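PDB 5MKW: DNA annealing helicase and endonuclease ZRANB3 from Homo sapiens, which anneals DNA strands and cuts DNA as an endonuclease to protect stalled replication forks, the present piece being its HNH domain. Local coordinates for residues 8-13 / 71-75. Sequence-based numbering, arbitrary orientation.
Sequences LRAKVF and FWQVD
Leu8 meets the strand through its backbone, its carbonyl O lying 4.1 Å from Val74 CG2. Arg9 carries most of the contact. Its aliphatic part runs past Val74 in the opposite direction, with Arg9 CA 3.6 Å from Val74 CG2. The chain bends at chi3 (68°), which lays the guanidinium flat over one face of the Trp72 indole. This is a stacked cation-pi pair: Arg9 CZ sits over the face of the Trp72 six-membered ring, 3.8 Å from its centroid. The same group grips the backbone O of Trp72 end-on with two nitrogens. Arg9 NH1 gives Trp72 O the shorter, straighter bond (2.8 Å, N-H...O 162°), and NH2 a longer, more bent one. Both nitrogens reach Trp72 O from the same face of its carbonyl plane, and that oxygen lies in the plane of the guanidinium. Stack and bonds to one residue thus fix the rotation of the group. NH1 also donates to a water that receives the Val74 N-H and donates to Gln73 OE1, while Gln73 NE2 is held by Gly69 O. Val12 meets Val74 tip to tip, Val12 CG2 to Val74 CG1 at 4.0 Å. Phe13 CD1 lies 3.4 Å from Trp72 CZ2; the rings are nearly parallel but barely overlap. Residues 8-13 of helix 5-16 cross residues 72-75 almost at a right angle (94°). Gln28 of helix 27-36 accepts from Trp72 NE1. The Trp72 side chain is about 8 Å from the bound zinc ion. Antiparallel strands 72-76 and 92-96, with helix 97-118 against them, form the beta-beta-alpha unit characteristic of HNH nucleases; helix 5-16 packs on this strand pair.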
ATOM      1  N   LEU A   8     -11.063   4.364   7.883  1.00 22.27           N
ATOM      2  CA  LEU A   8     -11.220   3.607   6.653  1.00 21.77           C
ATOM      3  C   LEU A   8     -10.399   2.301   6.650  1.00 22.29           C
ATOM      4  O   LEU A   8     -10.898   1.255   6.225  1.00 20.81           O
ATOM      5  CB  LEU A   8     -10.892   4.485   5.465  1.00 23.07           C
ATOM      6  CG  LEU A   8     -11.916   5.618   5.263  1.00 22.51           C
ATOM      7  CD1 LEU A   8     -11.421   6.471   4.110  1.00 25.46           C
ATOM      8  CD2 LEU A   8     -13.322   5.104   4.959  1.00 23.74           C
ATOM      9  N   ARG A   9      -9.155   2.375   7.132  1.00 20.89           N
ATOM     10  CA  ARG A   9      -8.281   1.198   7.210  1.00 20.35           C
ATOM     11  C   ARG A   9      -8.962   0.137   8.037  1.00 19.68           C
ATOM     12  O   ARG A   9      -9.047  -1.030   7.639  1.00 20.86           O
ATOM     13  CB  ARG A   9      -6.906   1.550   7.800  1.00 19.41           C
ATOM     14  CG  ARG A   9      -5.977   2.339   6.858  1.00 19.42           C
ATOM     15  CD  ARG A   9      -4.688   2.780   7.582  1.00 18.24           C
ATOM     16  NE  ARG A   9      -3.895   1.583   7.876  1.00 19.40           N
ATOM     17  CZ  ARG A   9      -3.065   0.993   7.021  1.00 19.26           C
ATOM     18  NH1 ARG A   9      -2.868   1.509   5.818  1.00 19.80           N
ATOM     19  NH2 ARG A   9      -2.427  -0.118   7.373  1.00 19.74           N
ATOM     20  N   ALA A  10      -9.510   0.548   9.165  1.00 20.28           N
ATOM     21  CA  ALA A  10     -10.075  -0.417  10.114  1.00 22.42           C
ATOM     22  C   ALA A  10     -11.334  -1.031   9.537  1.00 21.64           C
ATOM     23  O   ALA A  10     -11.532  -2.249   9.629  1.00 20.54           O
ATOM     24  CB  ALA A  10     -10.352   0.237  11.448  1.00 22.60           C
ATOM     25  N   LYS A  11     -12.115  -0.233   8.855  1.00 22.24           N
ATOM     26  CA  LYS A  11     -13.347  -0.747   8.217  1.00 25.92           C
ATOM     27  C   LYS A  11     -13.054  -1.728   7.102  1.00 24.30           C
ATOM     28  O   LYS A  11     -13.665  -2.800   7.048  1.00 23.09           O
ATOM     29  CB  LYS A  11     -14.205   0.348   7.645  1.00 28.56           C
ATOM     30  CG  LYS A  11     -14.898   1.237   8.654  1.00 34.68           C
ATOM     31  CD  LYS A  11     -15.859   0.498   9.553  1.00 38.57           C
ATOM     32  CE  LYS A  11     -16.914  -0.248   8.779  1.00 42.16           C
ATOM     33  NZ  LYS A  11     -17.898  -0.744   9.773  1.00 46.88           N
ATOM     34  N   VAL A  12     -12.060  -1.420   6.265  1.00 22.22           N
ATOM     35  CA  VAL A  12     -11.717  -2.339   5.181  1.00 21.58           C
ATOM     36  C   VAL A  12     -11.093  -3.624   5.757  1.00 20.84           C
ATOM     37  O   VAL A  12     -11.408  -4.718   5.324  1.00 22.16           O
ATOM     38  CB  VAL A  12     -10.781  -1.676   4.161  1.00 23.38           C
ATOM     39  CG1 VAL A  12     -10.275  -2.695   3.183  1.00 25.00           C
ATOM     40  CG2 VAL A  12     -11.488  -0.536   3.431  1.00 24.30           C
ATOM     41  N   PHE A  13     -10.328  -3.492   6.835  1.00 19.97           N
ATOM     42  CA  PHE A  13      -9.634  -4.647   7.439  1.00 19.13           C
ATOM     43  C   PHE A  13     -10.627  -5.666   7.999  1.00 20.13           C
ATOM     44  O   PHE A  13     -10.361  -6.851   7.952  1.00 19.55           O
ATOM     45  CB  PHE A  13      -8.727  -4.169   8.563  1.00 19.50           C
ATOM     46  CG  PHE A  13      -7.819  -5.225   9.116  1.00 20.82           C
ATOM     47  CD1 PHE A  13      -6.565  -5.454   8.550  1.00 22.59           C
ATOM     48  CD2 PHE A  13      -8.227  -6.006  10.187  1.00 21.68           C
ATOM     49  CE1 PHE A  13      -5.735  -6.408   9.062  1.00 23.91           C
ATOM     50  CE2 PHE A  13      -7.399  -6.979  10.716  1.00 23.11           C
ATOM     51  CZ  PHE A  13      -6.173  -7.218  10.119  1.00 24.23           C
ATOM     52  N   PHE A  71       3.199  -1.833   4.962  1.00 16.31           N
ATOM     53  CA  PHE A  71       2.872  -3.113   4.332  1.00 16.25           C
ATOM     54  C   PHE A  71       1.593  -3.059   3.465  1.00 16.71           C
ATOM     55  O   PHE A  71       1.526  -3.717   2.417  1.00 16.61           O
ATOM     56  CB  PHE A  71       2.758  -4.182   5.431  1.00 16.94           C
ATOM     57  CG  PHE A  71       4.061  -4.475   6.116  1.00 17.11           C
ATOM     58  CD1 PHE A  71       4.537  -3.632   7.113  1.00 17.00           C
ATOM     59  CD2 PHE A  71       4.896  -5.447   5.623  1.00 16.96           C
ATOM     60  CE1 PHE A  71       5.789  -3.851   7.696  1.00 18.16           C
ATOM     61  CE2 PHE A  71       6.136  -5.660   6.177  1.00 18.01           C
ATOM     62  CZ  PHE A  71       6.585  -4.869   7.241  1.00 18.22           C
ATOM     63  N   TRP A  72       0.552  -2.371   3.938  1.00 16.58           N
ATOM     64  CA  TRP A  72      -0.694  -2.235   3.163  1.00 16.90           C
ATOM     65  C   TRP A  72      -1.339  -0.865   3.363  1.00 16.84           C
ATOM     66  O   TRP A  72      -1.121  -0.200   4.376  1.00 16.51           O
ATOM     67  CB  TRP A  72      -1.723  -3.368   3.452  1.00 18.08           C
ATOM     68  CG  TRP A  72      -2.228  -3.454   4.820  1.00 18.33           C
ATOM     69  CD1 TRP A  72      -1.672  -4.145   5.853  1.00 20.06           C
ATOM     70  CD2 TRP A  72      -3.424  -2.855   5.340  1.00 20.84           C
ATOM     71  NE1 TRP A  72      -2.423  -3.997   6.999  1.00 20.87           N
ATOM     72  CE2 TRP A  72      -3.519  -3.230   6.705  1.00 20.89           C
ATOM     73  CE3 TRP A  72      -4.438  -2.083   4.781  1.00 23.23           C
ATOM     74  CZ2 TRP A  72      -4.572  -2.840   7.525  1.00 23.18           C
ATOM     75  CZ3 TRP A  72      -5.491  -1.643   5.626  1.00 24.55           C
ATOM     76  CH2 TRP A  72      -5.557  -2.072   6.974  1.00 24.16           C
ATOM     77  N   GLN A  73      -2.139  -0.481   2.372  1.00 16.52           N
ATOM     78  CA  GLN A  73      -2.831   0.797   2.289  1.00 19.03           C
ATOM     79  C   GLN A  73      -4.245   0.522   1.747  1.00 19.69           C
ATOM     80  O   GLN A  73      -4.419  -0.408   0.959  1.00 19.39           O
ATOM     81  CB  GLN A  73      -2.120   1.703   1.267  1.00 19.02           C
ATOM     82  CG  GLN A  73      -0.766   2.224   1.701  1.00 20.56           C
ATOM     83  CD  GLN A  73      -0.909   3.226   2.840  1.00 24.09           C
ATOM     84  OE1 GLN A  73      -1.866   4.010   2.850  1.00 27.08           O
ATOM     85  NE2 GLN A  73      -0.110   3.066   3.892  1.00 25.10           N
ATOM     86  N   VAL A  74      -5.226   1.351   2.146  1.00 20.83           N
ATOM     87  CA  VAL A  74      -6.532   1.389   1.492  0.50 22.04           C
ATOM     88  C   VAL A  74      -6.478   2.276   0.261  1.00 22.33           C
ATOM     89  O   VAL A  74      -5.887   3.368   0.300  1.00 21.39           O
ATOM     90  CB  VAL A  74      -7.595   1.948   2.454  0.50 24.53           C
ATOM     91  CG1 VAL A  74      -8.940   2.093   1.765  0.50 25.73           C
ATOM     92  CG2 VAL A  74      -7.713   1.031   3.652  0.50 25.40           C
ATOM     93  N   ASP A  75      -7.101   1.843  -0.827  1.00 22.97           N
ATOM     94  CA  ASP A  75      -7.135   2.668  -2.022  1.00 26.00           C
ATOM     95  C   ASP A  75      -8.435   2.413  -2.766  1.00 26.19           C
ATOM     96  O   ASP A  75      -9.255   1.579  -2.352  1.00 23.28           O
ATOM     97  CB  ASP A  75      -5.915   2.346  -2.905  1.00 28.01           C
ATOM     98  CG  ASP A  75      -5.493   3.509  -3.827  1.00 36.82           C
ATOM     99  OD1 ASP A  75      -6.324   4.418  -4.128  1.00 36.48           O
ATOM    100  OD2 ASP A  75      -4.352   3.439  -4.325  1.00 39.54           O
TER
HETATM  101  O   HOH W   1      -4.188   3.513   4.120  1.00 20.16           O